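PDB 7ORX: probable benzoylformate decarboxylase from Rhodococcus jostii, which belongs to the thiamine diphosphate-dependent enzymes, built from two cofactor-binding domains around a central one, and holds thiamine diphosphate and sodium in this structure. Local coordinates for residues 159-163 against 164-168. Residues are numbered along the deposited sequence; the frame is centred on the assembly and turned at random.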
loop_
_atom_site.group_PDB
_atom_site.type_symbol
_atom_site.label_atom_id
_atom_site.label_comp_id
_atom_site.label_asym_id
_atom_site.label_seq_id
_atom_site.Cartn_x
_atom_site.Cartn_y
_atom_site.Cartn_z
ATOM N N VAL C 159 -11.246 10.874 2.699
ATOM C CA VAL C 159 -10.948 11.303 4.081
ATOM C C VAL C 159 -11.810 10.429 4.987
ATOM O O VAL C 159 -13.030 10.503 4.839
ATOM C CB VAL C 159 -11.274 12.789 4.267
ATOM C CG1 VAL C 159 -11.026 13.181 5.699
ATOM C CG2 VAL C 159 -10.486 13.665 3.321
ATOM N N SER C 160 -11.209 9.651 5.888
ATOM C CA SER C 160 -11.951 8.798 6.859
ATOM C C SER C 160 -11.945 9.529 8.187
ATOM O O SER C 160 -10.876 9.797 8.617
ATOM C CB SER C 160 -11.327 7.403 6.946
ATOM O OG SER C 160 -11.681 6.701 8.128
ATOM N N VAL C 161 -13.091 9.860 8.779
ATOM C CA VAL C 161 -13.159 10.649 10.048
ATOM C C VAL C 161 -13.883 9.819 11.114
ATOM O O VAL C 161 -15.047 9.429 10.921
ATOM C CB VAL C 161 -13.848 12.007 9.837
ATOM C CG1 VAL C 161 -13.867 12.775 11.137
ATOM C CG2 VAL C 161 -13.236 12.780 8.684
ATOM N N PRO C 162 -13.204 9.498 12.246
ATOM C CA PRO C 162 -13.837 8.848 13.386
ATOM C C PRO C 162 -14.976 9.725 13.908
ATOM O O PRO C 162 -14.827 10.949 13.970
ATOM C CB PRO C 162 -12.718 8.715 14.422
ATOM C CG PRO C 162 -11.440 8.754 13.630
ATOM C CD PRO C 162 -11.755 9.622 12.438
ATOM N N TYR C 163 -16.098 9.113 14.259
ATOM C CA TYR C 163 -17.352 9.884 14.399
ATOM C C TYR C 163 -17.243 10.791 15.629
ATOM O O TYR C 163 -17.821 11.885 15.630
ATOM C CB TYR C 163 -18.547 8.938 14.311
ATOM C CG TYR C 163 -18.939 8.136 15.519
ATOM C CD1 TYR C 163 -19.404 8.716 16.684
ATOM C CD2 TYR C 163 -18.985 6.754 15.429
ATOM C CE1 TYR C 163 -19.835 7.939 17.748
ATOM C CE2 TYR C 163 -19.424 5.963 16.473
ATOM C CZ TYR C 163 -19.841 6.551 17.643
ATOM O OH TYR C 163 -20.233 5.686 18.628
ATOM N N ASP C 164 -16.454 10.393 16.621
ATOM C CA ASP C 164 -16.267 11.168 17.867
ATOM C C ASP C 164 -15.459 12.445 17.582
ATOM O O ASP C 164 -15.414 13.322 18.464
ATOM C CB ASP C 164 -15.685 10.295 18.985
ATOM C CG ASP C 164 -14.309 9.686 18.735
ATOM O OD1 ASP C 164 -14.090 9.160 17.599
ATOM O OD2 ASP C 164 -13.449 9.697 19.714
ATOM N N ASP C 165 -14.864 12.593 16.405
ATOM C CA ASP C 165 -14.011 13.777 16.103
ATOM C C ASP C 165 -14.891 15.009 15.900
ATOM O O ASP C 165 -14.409 16.105 16.182
ATOM C CB ASP C 165 -13.152 13.576 14.857
ATOM C CG ASP C 165 -11.947 12.671 15.075
ATOM O OD1 ASP C 165 -11.705 12.259 16.269
ATOM O OD2 ASP C 165 -11.225 12.396 14.052
ATOM N N TRP C 166 -16.131 14.828 15.439
ATOM C CA TRP C 166 -16.994 15.955 15.008
ATOM C C TRP C 166 -17.337 16.854 16.209
ATOM O O TRP C 166 -17.492 18.043 16.040
ATOM C CB TRP C 166 -18.235 15.402 14.324
ATOM C CG TRP C 166 -17.911 14.702 13.049
ATOM C CD1 TRP C 166 -18.096 13.382 12.752
ATOM C CD2 TRP C 166 -17.328 15.301 11.887
ATOM N NE1 TRP C 166 -17.665 13.118 11.480
ATOM C CE2 TRP C 166 -17.201 14.275 10.919
ATOM C CE3 TRP C 166 -16.943 16.600 11.568
ATOM C CZ2 TRP C 166 -16.653 14.509 9.662
ATOM C CZ3 TRP C 166 -16.433 16.840 10.311
ATOM C CH2 TRP C 166 -16.287 15.802 9.372
ATOM N N ALA C 167 -17.432 16.254 17.386
ATOM C CA ALA C 167 -17.858 16.873 18.653
ATOM C C ALA C 167 -16.648 17.516 19.334
ATOM O O ALA C 167 -16.855 18.349 20.241
ATOM C CB ALA C 167 -18.489 15.825 19.540
ATOM N N ALA C 168 -15.419 17.191 18.936
ATOM C CA ALA C 168 -14.205 17.742 19.590
ATOM C C ALA C 168 -14.099 19.251 19.346
ATOM O O ALA C 168 -14.638 19.734 18.326
ATOM C CB ALA C 168 -12.973 17.022 19.094
#
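Pro162 O accepts the backbone N-H of Asp165 at 2.9 Å, closing the first turn in which the chain curls off strand 157-162 of the parallel sheet in the N-terminal thiamine diphosphate-binding domain. The bond is fairly straight at nitrogen (160°), but the donor sits above the carbonyl plane. One residue on, Trp166 N reaches back to Tyr163 O in a weak bond of 3.4 Å, and a type I beta turn from Asp165 to Ala168 continues the curl. The residues from Asp164 to Ala167 have helical backbone angles without the regular bonds of a helix, an example of how overlapping local bonds can bend the chain aside at the end of a strand.

Two aspartates pack on the proline. Asp165 meets it obliquely, its OD2 3.3 Å from Pro162 CD; the same OD2 forms a salt bridge with Arg104, so the carboxylate ties the turn to the loop after strand 95-101. Asp164 has its CG between backbone N and carbonyl carbon (chi1 61°), which carries OD1 back to 3.5 Å from Pro162 CB, while Arg104 N supplies that oxygen with a hydrogen bond. Tyr163 packs against Leu471 of a second subunit.

Trp166 swings back over the strand end, packed against Val7, Ser8 and Thr11 of helix 7-17 and beside Phe34. Val161, crossing it at about a right angle, brings CG1 obliquely over the rim of the indole, 3.6 Å from Trp166 CZ2; at the pyrrole end, Trp166 CD1 lies 3.3 Å from Tyr163 O.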